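Local coordinates for CELL WALL surface anchor family protein (Streptococcus pneumoniae, PDB 2X9Z) that probably builds the shaft of the pneumococcal pilus, as the repeating backbone subunit of a sortase-assembled, cell-wall-anchored fibre, at residues Lys7-Lys12 / Thr17-Lys22; Val34-Val39 / Pro256-Tyr261; Val191-Thr196 / Val204-Leu209; Asn146-Asn151 / Lys216-Ser221. The protein carries 1 engineered substitution. One frame throughout, in Å; residues are numbered along the deposited sequence.

Contact 1. Residues Lys7-Lys12 / Thr17-Lys22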
loop_
_atom_site.group_PDB
_atom_site.type_symbol
_atom_site.label_atom_id
_atom_site.label_comp_id
_atom_site.label_asym_id
_atom_site.label_seq_id
_atom_site.Cartn_x
_atom_site.Cartn_y
_atom_site.Cartn_z
ATOM N N LYS A 7 6.846 -1.757 8.279
ATOM C CA LYS A 7 7.255 -2.694 7.257
ATOM C C LYS A 7 8.767 -2.671 7.136
ATOM O O LYS A 7 9.377 -1.603 7.089
ATOM C CB LYS A 7 6.644 -2.329 5.913
ATOM C CG LYS A 7 7.090 -3.275 4.840
ATOM C CD LYS A 7 6.599 -2.891 3.490
ATOM C CE LYS A 7 7.001 -3.982 2.539
ATOM N NZ LYS A 7 6.247 -3.874 1.296
ATOM N N ASP A 8 9.379 -3.847 7.076
ATOM C CA ASP A 8 10.826 -3.909 6.912
ATOM C C ASP A 8 11.221 -5.299 6.434
ATOM O O ASP A 8 10.367 -6.148 6.172
ATOM C CB ASP A 8 11.514 -3.572 8.246
ATOM C CG ASP A 8 12.860 -2.872 8.068
ATOM O OD1 ASP A 8 13.546 -3.093 7.045
ATOM O OD2 ASP A 8 13.231 -2.090 8.970
ATOM N N PHE A 9 12.518 -5.523 6.311
ATOM C CA PHE A 9 13.008 -6.854 5.993
ATOM C C PHE A 9 12.796 -7.788 7.180
ATOM O O PHE A 9 12.545 -7.337 8.301
ATOM C CB PHE A 9 14.480 -6.782 5.593
ATOM C CG PHE A 9 14.735 -5.835 4.458
ATOM C CD1 PHE A 9 15.502 -4.693 4.636
ATOM C CD2 PHE A 9 14.170 -6.073 3.214
ATOM C CE1 PHE A 9 15.708 -3.812 3.586
ATOM C CE2 PHE A 9 14.386 -5.200 2.160
ATOM C CZ PHE A 9 15.155 -4.063 2.352
ATOM N N LYS A 10 12.866 -9.090 6.919
ATOM C CA LYS A 10 12.661 -10.108 7.947
ATOM C C LYS A 10 13.433 -9.805 9.233
ATOM O O LYS A 10 14.642 -9.553 9.199
ATOM C CB LYS A 10 13.050 -11.489 7.409
ATOM C CG LYS A 10 13.026 -12.598 8.446
ATOM C CD LYS A 10 13.251 -13.948 7.780
ATOM C CE LYS A 10 13.130 -15.090 8.772
ATOM N NZ LYS A 10 14.192 -15.027 9.812
ATOM N N GLY A 11 12.722 -9.814 10.361
ATOM C CA GLY A 11 13.340 -9.638 11.663
ATOM C C GLY A 11 13.536 -8.199 12.107
ATOM O O GLY A 11 14.017 -7.953 13.214
ATOM N N LYS A 12 13.164 -7.245 11.260
ATOM C CA LYS A 12 13.496 -5.846 11.520
ATOM C C LYS A 12 12.295 -4.923 11.714
ATOM O O LYS A 12 12.465 -3.777 12.126
ATOM C CB LYS A 12 14.390 -5.305 10.403
ATOM C CG LYS A 12 15.738 -6.010 10.285
ATOM C CD LYS A 12 16.600 -5.362 9.203
ATOM C CE LYS A 12 18.071 -5.758 9.320
ATOM N NZ LYS A 12 18.317 -7.180 8.964
ATOM N N THR A 17 9.223 1.079 17.455
ATOM C CA THR A 17 10.536 1.655 17.207
ATOM C C THR A 17 11.034 1.227 15.837
ATOM O O THR A 17 11.794 0.263 15.722
ATOM C CB THR A 17 11.549 1.196 18.271
ATOM O OG1 THR A 17 11.005 1.421 19.578
ATOM C CG2 THR A 17 12.864 1.955 18.123
ATOM N N PRO A 18 10.597 1.931 14.785
ATOM C CA PRO A 18 11.027 1.549 13.437
ATOM C C PRO A 18 12.548 1.635 13.288
ATOM O O PRO A 18 13.206 2.409 13.989
ATOM C CB PRO A 18 10.324 2.572 12.541
ATOM C CG PRO A 18 9.147 3.029 13.337
ATOM C CD PRO A 18 9.605 3.019 14.766
ATOM N N ARG A 19 13.095 0.837 12.377
ATOM C CA ARG A 19 14.539 0.715 12.224
ATOM C C ARG A 19 15.188 2.040 11.838
ATOM O O ARG A 19 14.818 2.659 10.837
ATOM C CB ARG A 19 14.873 -0.370 11.203
ATOM C CG ARG A 19 16.359 -0.577 11.027
ATOM C CD ARG A 19 16.655 -1.843 10.268
ATOM N NE ARG A 19 16.033 -1.888 8.950
ATOM C CZ ARG A 19 16.644 -1.553 7.817
ATOM N NH1 ARG A 19 17.900 -1.114 7.842
ATOM N NH2 ARG A 19 15.997 -1.658 6.659
ATOM N N VAL A 20 16.168 2.454 12.635
ATOM C CA VAL A 20 16.745 3.791 12.552
ATOM C C VAL A 20 17.448 4.075 11.221
ATOM O O VAL A 20 17.491 5.221 10.771
ATOM C CB VAL A 20 17.731 4.028 13.725
ATOM C CG1 VAL A 20 19.001 3.225 13.524
ATOM C CG2 VAL A 20 18.065 5.498 13.870
ATOM N N ASP A 21 17.994 3.042 10.588
ATOM C CA ASP A 21 18.733 3.237 9.336
ATOM C C ASP A 21 17.999 2.701 8.109
ATOM O O ASP A 21 18.617 2.414 7.088
ATOM C CB ASP A 21 20.149 2.639 9.423
ATOM C CG ASP A 21 20.145 1.128 9.576
ATOM O OD1 ASP A 21 19.103 0.557 9.955
ATOM O OD2 ASP A 21 21.191 0.505 9.311
ATOM N N LYS A 22 16.677 2.583 8.200
ATOM C CA LYS A 22 15.934 1.949 7.114
ATOM C C LYS A 22 15.920 2.795 5.838
ATOM O O LYS A 22 15.646 2.277 4.756
ATOM C CB LYS A 22 14.514 1.581 7.556
ATOM C CG LYS A 22 13.578 2.748 7.697
ATOM C CD LYS A 22 12.264 2.315 8.314
ATOM C CE LYS A 22 11.531 1.316 7.437
ATOM N NZ LYS A 22 10.228 0.939 8.071
HETATM O O HOH W 1 11.536 -0.388 10.302
#

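Contact 2. Residues Val34-Val39 / Pro256-Tyr261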
loop_
_atom_site.group_PDB
_atom_site.type_symbol
_atom_site.label_atom_id
_atom_site.label_comp_id
_atom_site.label_asym_id
_atom_site.label_seq_id
_atom_site.Cartn_x
_atom_site.Cartn_y
_atom_site.Cartn_z
ATOM N N VAL A 34 14.543 -11.699 -1.380
ATOM C CA VAL A 34 14.500 -10.708 -0.313
ATOM C C VAL A 34 13.267 -10.966 0.553
ATOM O O VAL A 34 12.146 -11.005 0.046
ATOM C CB VAL A 34 14.443 -9.279 -0.901
ATOM C CG1 VAL A 34 14.473 -8.239 0.209
ATOM C CG2 VAL A 34 15.599 -9.062 -1.887
ATOM N N GLU A 35 13.475 -11.145 1.853
ATOM C CA GLU A 35 12.389 -11.492 2.763
ATOM C C GLU A 35 11.852 -10.261 3.480
ATOM O O GLU A 35 12.618 -9.457 4.022
ATOM C CB GLU A 35 12.864 -12.527 3.778
ATOM C CG GLU A 35 13.260 -13.846 3.136
ATOM C CD GLU A 35 13.871 -14.807 4.126
ATOM O OE1 GLU A 35 15.038 -14.589 4.517
ATOM O OE2 GLU A 35 13.186 -15.774 4.510
ATOM N N TYR A 36 10.526 -10.139 3.491
ATOM C CA TYR A 36 9.831 -8.987 4.047
ATOM C C TYR A 36 8.877 -9.367 5.166
ATOM O O TYR A 36 8.394 -10.497 5.239
ATOM C CB TYR A 36 9.004 -8.312 2.955
ATOM C CG TYR A 36 9.809 -7.519 1.949
ATOM C CD1 TYR A 36 10.295 -8.107 0.785
ATOM C CD2 TYR A 36 10.077 -6.179 2.161
ATOM C CE1 TYR A 36 11.026 -7.373 -0.136
ATOM C CE2 TYR A 36 10.791 -5.447 1.251
ATOM C CZ TYR A 36 11.264 -6.038 0.105
ATOM O OH TYR A 36 11.989 -5.279 -0.788
ATOM N N GLU A 37 8.578 -8.393 6.013
ATOM C CA GLU A 37 7.533 -8.564 7.007
ATOM C C GLU A 37 6.800 -7.251 7.265
ATOM O O GLU A 37 7.389 -6.160 7.209
ATOM C CB GLU A 37 8.102 -9.132 8.306
ATOM C CG GLU A 37 9.058 -8.205 9.014
ATOM C CD GLU A 37 9.691 -8.846 10.232
ATOM O OE1 GLU A 37 10.029 -8.112 11.177
ATOM O OE2 GLU A 37 9.855 -10.085 10.242
ATOM N N ILE A 38 5.503 -7.373 7.528
ATOM C CA ILE A 38 4.657 -6.251 7.899
ATOM C C ILE A 38 4.098 -6.606 9.273
ATOM O O ILE A 38 3.484 -7.662 9.442
ATOM C CB ILE A 38 3.479 -6.094 6.910
ATOM C CG1 ILE A 38 3.980 -5.962 5.464
ATOM C CG2 ILE A 38 2.587 -4.926 7.316
ATOM C CD1 ILE A 38 2.890 -6.186 4.453
ATOM N N VAL A 39 4.332 -5.740 10.255
ATOM C CA VAL A 39 3.876 -5.986 11.615
ATOM C C VAL A 39 2.884 -4.895 12.012
ATOM O O VAL A 39 3.180 -3.700 11.866
ATOM C CB VAL A 39 5.058 -6.009 12.611
ATOM C CG1 VAL A 39 4.553 -6.094 14.035
ATOM C CG2 VAL A 39 6.006 -7.168 12.291
ATOM N N PRO A 256 11.095 0.036 3.370
ATOM C CA PRO A 256 12.494 -0.350 3.174
ATOM C C PRO A 256 12.847 -0.262 1.700
ATOM O O PRO A 256 11.956 -0.201 0.855
ATOM C CB PRO A 256 12.502 -1.813 3.629
ATOM C CG PRO A 256 11.142 -2.309 3.242
ATOM C CD PRO A 256 10.199 -1.131 3.439
ATOM N N LYS A 257 14.136 -0.240 1.395
ATOM C CA LYS A 257 14.595 -0.171 0.010
ATOM C C LYS A 257 15.726 -1.148 -0.248
ATOM O O LYS A 257 16.493 -1.484 0.660
ATOM C CB LYS A 257 15.073 1.243 -0.343
ATOM C CG LYS A 257 13.979 2.297 -0.313
ATOM C CD LYS A 257 14.558 3.671 -0.579
ATOM C CE LYS A 257 13.477 4.730 -0.533
ATOM N NZ LYS A 257 12.635 4.578 0.683
ATOM N N VAL A 258 15.821 -1.614 -1.488
ATOM C CA VAL A 258 16.962 -2.411 -1.907
ATOM C C VAL A 258 17.634 -1.730 -3.091
ATOM O O VAL A 258 17.029 -0.895 -3.766
ATOM C CB VAL A 258 16.556 -3.842 -2.297
ATOM C CG1 VAL A 258 15.857 -4.523 -1.134
ATOM C CG2 VAL A 258 15.669 -3.826 -3.526
ATOM N N VAL A 259 18.889 -2.075 -3.334
ATOM C CA VAL A 259 19.623 -1.505 -4.452
ATOM C C VAL A 259 20.678 -2.504 -4.889
ATOM O O VAL A 259 21.063 -3.383 -4.117
ATOM C CB VAL A 259 20.260 -0.150 -4.066
ATOM C CG1 VAL A 259 21.363 -0.345 -3.029
ATOM C CG2 VAL A 259 20.777 0.587 -5.303
ATOM N N THR A 260 21.118 -2.386 -6.136
ATOM C CA THR A 260 22.232 -3.177 -6.632
ATOM C C THR A 260 23.236 -2.247 -7.303
ATOM O O THR A 260 22.874 -1.157 -7.739
ATOM C CB THR A 260 21.753 -4.262 -7.612
ATOM O OG1 THR A 260 22.813 -5.194 -7.848
ATOM C CG2 THR A 260 21.303 -3.651 -8.926
ATOM N N TYR A 261 24.496 -2.669 -7.359
ATOM C CA TYR A 261 25.552 -1.875 -7.980
ATOM C C TYR A 261 26.271 -2.673 -9.061
ATOM O O TYR A 261 26.188 -3.899 -9.097
ATOM C CB TYR A 261 26.562 -1.406 -6.930
ATOM C CG TYR A 261 25.960 -0.521 -5.866
ATOM C CD1 TYR A 261 25.585 -1.042 -4.633
ATOM C CD2 TYR A 261 25.756 0.834 -6.096
ATOM C CE1 TYR A 261 25.034 -0.240 -3.658
ATOM C CE2 TYR A 261 25.198 1.644 -5.128
ATOM C CZ TYR A 261 24.839 1.105 -3.912
ATOM O OH TYR A 261 24.282 1.912 -2.944
HETATM O O HOH W 2 11.061 -2.615 -0.455
#

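Contact 3. Residues Val191-Thr196 / Val204-Leu209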
loop_
_atom_site.group_PDB
_atom_site.type_symbol
_atom_site.label_atom_id
_atom_site.label_comp_id
_atom_site.label_asym_id
_atom_site.label_seq_id
_atom_site.Cartn_x
_atom_site.Cartn_y
_atom_site.Cartn_z
ATOM N N VAL A 191 8.684 13.346 -2.856
ATOM C CA VAL A 191 7.566 13.986 -3.548
ATOM C C VAL A 191 8.051 14.805 -4.750
ATOM O O VAL A 191 8.884 15.705 -4.606
ATOM C CB VAL A 191 6.737 14.879 -2.598
ATOM C CG1 VAL A 191 5.591 15.540 -3.353
ATOM C CG2 VAL A 191 6.201 14.065 -1.425
ATOM N N VAL A 192 7.519 14.489 -5.931
ATOM C CA VAL A 192 7.940 15.181 -7.147
ATOM C C VAL A 192 6.959 16.259 -7.587
ATOM O O VAL A 192 7.360 17.254 -8.188
ATOM C CB VAL A 192 8.222 14.210 -8.319
ATOM C CG1 VAL A 192 9.406 13.308 -7.990
ATOM C CG2 VAL A 192 6.987 13.398 -8.655
ATOM N N GLN A 193 5.682 16.083 -7.274
ATOM C CA GLN A 193 4.683 17.100 -7.584
ATOM C C GLN A 193 3.485 16.916 -6.674
ATOM O O GLN A 193 3.226 15.817 -6.196
ATOM C CB GLN A 193 4.246 17.003 -9.049
ATOM C CG GLN A 193 3.532 18.241 -9.587
ATOM C CD GLN A 193 4.487 19.381 -9.915
ATOM O OE1 GLN A 193 5.713 19.224 -9.863
ATOM N NE2 GLN A 193 3.929 20.530 -10.269
ATOM N N THR A 194 2.781 18.004 -6.413
ATOM C CA THR A 194 1.529 17.946 -5.681
ATOM C C THR A 194 0.463 18.511 -6.597
ATOM O O THR A 194 0.638 19.594 -7.153
ATOM C CB THR A 194 1.603 18.760 -4.381
ATOM O OG1 THR A 194 2.609 18.191 -3.530
ATOM C CG2 THR A 194 0.261 18.751 -3.660
ATOM N N VAL A 195 -0.619 17.760 -6.787
ATOM C CA VAL A 195 -1.690 18.177 -7.682
ATOM C C VAL A 195 -3.007 18.234 -6.930
ATOM O O VAL A 195 -3.178 17.571 -5.909
ATOM C CB VAL A 195 -1.839 17.227 -8.893
ATOM C CG1 VAL A 195 -0.541 17.156 -9.678
ATOM C CG2 VAL A 195 -2.271 15.835 -8.442
ATOM N N THR A 196 -3.926 19.041 -7.437
ATOM C CA THR A 196 -5.230 19.204 -6.817
ATOM C C THR A 196 -6.328 18.981 -7.843
ATOM O O THR A 196 -6.260 19.510 -8.958
ATOM C CB THR A 196 -5.380 20.617 -6.226
ATOM O OG1 THR A 196 -4.447 20.791 -5.152
ATOM C CG2 THR A 196 -6.793 20.834 -5.715
ATOM N N VAL A 204 -6.586 14.955 -13.774
ATOM C CA VAL A 204 -5.486 15.897 -13.684
ATOM C C VAL A 204 -4.216 15.220 -14.206
ATOM O O VAL A 204 -3.991 14.033 -13.957
ATOM C CB VAL A 204 -5.312 16.416 -12.243
ATOM C CG1 VAL A 204 -4.969 15.279 -11.285
ATOM C CG2 VAL A 204 -4.268 17.525 -12.188
ATOM N N THR A 205 -3.401 15.970 -14.942
ATOM C CA THR A 205 -2.218 15.415 -15.588
ATOM C C THR A 205 -0.951 16.115 -15.122
ATOM O O THR A 205 -0.911 17.343 -15.005
ATOM C CB THR A 205 -2.315 15.520 -17.126
ATOM O OG1 THR A 205 -3.484 14.830 -17.578
ATOM C CG2 THR A 205 -1.078 14.921 -17.791
ATOM N N VAL A 206 0.077 15.321 -14.846
ATOM C CA VAL A 206 1.404 15.846 -14.574
ATOM C C VAL A 206 2.282 15.624 -15.804
ATOM O O VAL A 206 2.290 14.538 -16.380
ATOM C CB VAL A 206 2.036 15.174 -13.344
ATOM C CG1 VAL A 206 3.448 15.695 -13.120
ATOM C CG2 VAL A 206 1.170 15.407 -12.110
ATOM N N ASN A 207 2.999 16.661 -16.219
ATOM C CA ASN A 207 3.831 16.570 -17.410
ATOM C C ASN A 207 5.313 16.551 -17.046
ATOM O O ASN A 207 5.679 16.835 -15.906
ATOM C CB ASN A 207 3.546 17.745 -18.352
ATOM C CG ASN A 207 2.072 18.128 -18.391
ATOM O OD1 ASN A 207 1.684 19.190 -17.898
ATOM N ND2 ASN A 207 1.249 17.277 -18.992
ATOM N N GLY A 208 6.159 16.201 -18.012
ATOM C CA GLY A 208 7.595 16.349 -17.863
ATOM C C GLY A 208 8.272 15.336 -16.957
ATOM O O GLY A 208 9.339 15.612 -16.403
ATOM N N LEU A 209 7.661 14.162 -16.822
ATOM C CA LEU A 209 8.182 13.107 -15.960
ATOM C C LEU A 209 9.160 12.199 -16.702
ATOM O O LEU A 209 9.270 12.253 -17.928
ATOM C CB LEU A 209 7.026 12.285 -15.370
ATOM C CG LEU A 209 6.061 13.072 -14.482
ATOM C CD1 LEU A 209 4.779 12.294 -14.216
ATOM C CD2 LEU A 209 6.757 13.453 -13.185
#

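Contact 4. Residues Asn146-Asn151 / Lys216-Ser221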
loop_
_atom_site.group_PDB
_atom_site.type_symbol
_atom_site.label_atom_id
_atom_site.label_comp_id
_atom_site.label_asym_id
_atom_site.label_seq_id
_atom_site.Cartn_x
_atom_site.Cartn_y
_atom_site.Cartn_z
ATOM N N ASN A 146 -7.247 0.759 -0.382
ATOM C CA ASN A 146 -6.097 -0.108 -0.618
ATOM C C ASN A 146 -4.880 0.756 -0.966
ATOM O O ASN A 146 -4.924 1.979 -0.819
ATOM C CB ASN A 146 -6.410 -1.134 -1.707
ATOM C CG ASN A 146 -6.941 -0.490 -2.951
ATOM O OD1 ASN A 146 -6.381 0.491 -3.422
ATOM N ND2 ASN A 146 -8.042 -1.015 -3.480
ATOM N N THR A 147 -3.788 0.142 -1.416
ATOM C CA THR A 147 -2.530 0.870 -1.548
ATOM C C THR A 147 -2.308 1.342 -2.991
ATOM O O THR A 147 -2.800 0.728 -3.933
ATOM C CB THR A 147 -1.344 0.013 -1.032
ATOM O OG1 THR A 147 -0.247 0.863 -0.677
ATOM C CG2 THR A 147 -0.901 -1.032 -2.064
ATOM N N PRO A 148 -1.562 2.448 -3.180
ATOM C CA PRO A 148 -1.271 2.883 -4.558
ATOM C C PRO A 148 -0.582 1.807 -5.416
ATOM O O PRO A 148 0.230 1.020 -4.914
ATOM C CB PRO A 148 -0.350 4.098 -4.353
ATOM C CG PRO A 148 -0.815 4.658 -3.049
ATOM C CD PRO A 148 -1.130 3.452 -2.190
ATOM N N LYS A 149 -0.922 1.778 -6.703
ATOM C CA LYS A 149 -0.239 0.929 -7.676
ATOM C C LYS A 149 0.709 1.820 -8.486
ATOM O O LYS A 149 0.254 2.721 -9.195
ATOM C CB LYS A 149 -1.243 0.265 -8.627
ATOM C CG LYS A 149 -2.038 -0.914 -8.046
ATOM C CD LYS A 149 -3.090 -0.456 -7.028
ATOM C CE LYS A 149 -3.736 -1.617 -6.282
ATOM N NZ LYS A 149 -4.644 -1.085 -5.215
ATOM N N PRO A 150 2.030 1.587 -8.381
ATOM C CA PRO A 150 2.957 2.449 -9.125
ATOM C C PRO A 150 2.807 2.304 -10.637
ATOM O O PRO A 150 2.420 1.241 -11.130
ATOM C CB PRO A 150 4.338 1.954 -8.684
ATOM C CG PRO A 150 4.111 1.242 -7.406
ATOM C CD PRO A 150 2.735 0.651 -7.493
ATOM N N ASN A 151 3.101 3.374 -11.368
ATOM C CA ASN A 151 3.046 3.346 -12.828
ATOM C C ASN A 151 4.075 4.283 -13.429
ATOM O O ASN A 151 4.469 5.271 -12.809
ATOM C CB ASN A 151 1.651 3.738 -13.324
ATOM C CG ASN A 151 1.361 3.263 -14.752
ATOM O OD1 ASN A 151 2.140 2.515 -15.352
ATOM N ND2 ASN A 151 0.224 3.699 -15.297
ATOM N N LYS A 216 3.777 7.171 -8.016
ATOM C CA LYS A 216 2.485 6.847 -7.423
ATOM C C LYS A 216 1.818 8.141 -6.977
ATOM O O LYS A 216 2.484 9.022 -6.436
ATOM C CB LYS A 216 2.659 5.891 -6.236
ATOM C CG LYS A 216 3.609 6.391 -5.146
ATOM C CD LYS A 216 3.853 5.346 -4.044
ATOM C CE LYS A 216 4.741 5.915 -2.937
ATOM N NZ LYS A 216 5.116 4.907 -1.907
ATOM N N PHE A 217 0.511 8.266 -7.218
ATOM C CA PHE A 217 -0.265 9.353 -6.626
ATOM C C PHE A 217 -0.752 8.871 -5.265
ATOM O O PHE A 217 -1.504 7.888 -5.185
ATOM C CB PHE A 217 -1.494 9.722 -7.468
ATOM C CG PHE A 217 -1.184 10.464 -8.739
ATOM C CD1 PHE A 217 -0.883 11.821 -8.723
ATOM C CD2 PHE A 217 -1.244 9.813 -9.960
ATOM C CE1 PHE A 217 -0.623 12.506 -9.903
ATOM C CE2 PHE A 217 -0.990 10.488 -11.140
ATOM C CZ PHE A 217 -0.674 11.835 -11.113
ATOM N N VAL A 218 -0.347 9.555 -4.200
ATOM C CA VAL A 218 -0.809 9.206 -2.863
ATOM C C VAL A 218 -1.841 10.245 -2.427
ATOM O O VAL A 218 -1.522 11.423 -2.269
ATOM C CB VAL A 218 0.362 9.148 -1.848
ATOM C CG1 VAL A 218 -0.121 8.631 -0.509
ATOM C CG2 VAL A 218 1.512 8.285 -2.383
ATOM N N GLU A 219 -3.085 9.812 -2.261
ATOM C CA GLU A 219 -4.151 10.722 -1.868
ATOM C C GLU A 219 -3.931 11.226 -0.445
ATOM O O GLU A 219 -3.762 10.432 0.485
ATOM C CB GLU A 219 -5.497 10.008 -1.963
ATOM C CG GLU A 219 -6.701 10.894 -1.710
ATOM C CD GLU A 219 -7.997 10.175 -2.010
ATOM O OE1 GLU A 219 -8.197 9.780 -3.181
ATOM O OE2 GLU A 219 -8.817 10.000 -1.086
ATOM N N ARG A 220 -3.899 12.543 -0.269
ATOM C CA ARG A 220 -3.969 13.075 1.082
ATOM C C ARG A 220 -5.356 12.768 1.656
ATOM O O ARG A 220 -6.365 12.952 0.987
ATOM C CB ARG A 220 -3.696 14.574 1.083
ATOM C CG ARG A 220 -2.280 14.946 0.618
ATOM C CD ARG A 220 -1.998 16.421 0.801
ATOM N NE ARG A 220 -0.689 16.771 0.262
ATOM C CZ ARG A 220 -0.187 17.997 0.265
ATOM N NH1 ARG A 220 -0.889 18.996 0.781
ATOM N NH2 ARG A 220 1.016 18.221 -0.248
ATOM N N SER A 221 -5.398 12.273 2.886
ATOM C CA SER A 221 -6.655 11.827 3.473
ATOM C C SER A 221 -7.765 12.864 3.339
ATOM O O SER A 221 -7.590 14.032 3.691
ATOM C CB SER A 221 -6.457 11.464 4.944
ATOM O OG SER A 221 -7.703 11.235 5.563
#

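Contact 1. Residues Lys7-Lys12 / Thr17-Lys22
A largely buried salt bridge between D8 and R19, reinforced by a lysine-to-carbonyl bond, ties the end of strand 4-9 to the loop that leads on toward strand 26-27. The arginine grips the carboxylate side-on: NE of R19 meets OD2 of D8 at 2.8 Å, and NH2 of R19 meets OD1 of D8 at 2.9 Å. Both oxygens are used on their syn sides, yet the carboxylate and guanidinium planes stand 35° apart, which gives the fork a twist. R19 reaches this place with CG anti to the backbone N (chi1 -178°) and a bend at chi3. Its remaining nitrogen, NH1, turns back to OD1 of D21 at 3.0 Å and extends the pair into a three-residue network. On its anti side OD1 of D8 takes the backbone N-H of F9, at 2.7 Å, so one oxygen is held twice. The aliphatic part of K12 lies over one face of the guanidinium, CD of K12 being 3.5 Å from NE of R19. A type I turn from R19 to K22 then delivers a second cation, and NZ of K22 donates to the carbonyl O of K7 at 2.9 Å. A water receives bonds from that NZ and from the backbone N of R19 while donating to OD2 of D8. NZ of K22 also pairs with D6, and K7 itself is joined covalently through NZ to N132, an intramolecular isopeptide bond beside D55. The salt bridge to R19, with the more distant charge of K22 nearby, would probably keep D8 ionised, and the loop is held against the strand that bears the isopeptide lysine.

Contact 2. Residues Val34-Val39 / Pro256-Tyr261
P256 meets the Y36 ring first, its CG lying at the ring edge near the plane, 3.7 Å from CE2 of Y36. Rigid and compact, it suits a place beside aromatic rings and also touches F9. Its carbonyl O joins a water bridge: OH of Y36 donates to the water over 2.8 Å, and the water donates to O of P256 at 2.9 Å. The buried phenol is thus given a polar partner, and S131 donates to the same carbonyl. Two residues on, V258 presents CG1, anti to its own carbonyl carbon in this conformer (chi1 -58°), to both OH of Y36 at 4.0 Å and CG1 of V34 at 4.2 Å. One methyl thus touches both, and V258 also packs on L120. The Y116 ring lies nearly parallel to that of Y36, and F9 meets it at about 45°. Strand 257-259, near the C-terminus, lies between strands 26-27 and 130-139, in a different sheet from 33-42; the chain's end thus returns to the N-terminal part of the fold. Apolar side chains meeting between two sheets without a direct hydrogen bond are consistent with an immunoglobulin-like beta sandwich, as in the Cna-B-like family.

Contact 3. Residues Val191-Thr196 / Val204-Leu209
V195 has CG1 anti to its own carbonyl carbon (chi1 -58°), and V206, with CG1 anti to its backbone N (chi1 177°), has CG2 anti to the carbonyl carbon. With these rotamers CG1 of V195 and CG2 of V206 meet at 3.4 Å, closer than usual van der Waals contact, which marks a tightly packed spot. The other branch of V195 serves the next residue pair: CG2 of V195 lies 4.0 Å from CG1 of V204. One valine is therefore set against two. Beta-branched side chains suit such a place, since they favour extended backbone and offer two methyls close to the main chain. At the margin, CB of Q193 approaches CG1 of V206 at 4.3 Å, and here a longer, polar residue fits because the position is exposed. The two strands run nearly antiparallel, at 164°, with axes 8.0 Å apart, yet no hydrogen bond links them across this contact. Each is bonded instead to a neighbour in its own sheet, by backbone hydrogen bonds of V195 with F181 on strand 179-185 and of V204 and V206 with L161 and L159 on strand 159-166. Near its start the first strand carries a classic beta bulge, V192 and Q193 both facing L183. Two sheets packed together through valines are consistent with the core of a Cna-B-like beta sandwich. Strands 191-197 and 203-206 are outer strands of these sheets; their valines pack the two together at this margin, with F217 of strand 215-219 touching both V195 and V206.

Contact 4. Residues Asn146-Asn151 / Lys216-Ser221
P148 lays its ring against the near end of the K216 side chain, with CB of P148 4.0 Å from CB of K216. Farther round the ring, CG of P148 reaches the carbonyl O of F217 at 3.9 Å and CG2 of V218 at 4.4 Å. One small ring thus spans three successive residues of strand 215-219. Proline fits because its compact, rigid ring, whose nitrogen has no hydrogen to offer, can rest on a strand. K216 begins in the crowded position, with CG between the backbone N and the carbonyl carbon (chi1 56°), and then runs fully extended. Its CB stays by the proline while the ammonium is carried away to a salt bridge with E255. K149 leaves the backbone on the side away from the strand, and its NZ bonds within its segment and beyond, donating to O of T147 at 2.9 Å, in the carbonyl plane, and to O of Y229. The connection from strand 130-139 to strand 159-166 is thus packed against strand 215-219, an outer strand of the second domain's sheet; D133 of strand 130-139 touches P148, P150 and K216, which places the contact where two sandwich domains meet. At N151 the loop also joins the backbone of Y215. No hydrogen bond is made directly between the segments, so the contact is apolar packing, while the polar ends of K149 and K216 find partners around it.

The contacts form two touching pairs. Contacts 1 and 2 have centres 9 Å apart; their strands 4-9 and 33-42 are neighbours in one sheet, where O of D8 probably accepts from N of E37 at 2.9 Å. The isopeptide bond lies beside both: K7, its lysine, touches Y36 and P256, and both of these touch N132. Contacts 3 and 4, with centres 13 Å apart, meet at F217 of contact 4, whose CE1 lies 4.0 Å from CG2 of V195. Contact 4 stands between the groups, its centre about 20 Å from that of contact 2, whereas the centres of contacts 1 and 3 are about 30 Å apart. Contact 2 spans the most chain, enclosing both contacts 3 and 4.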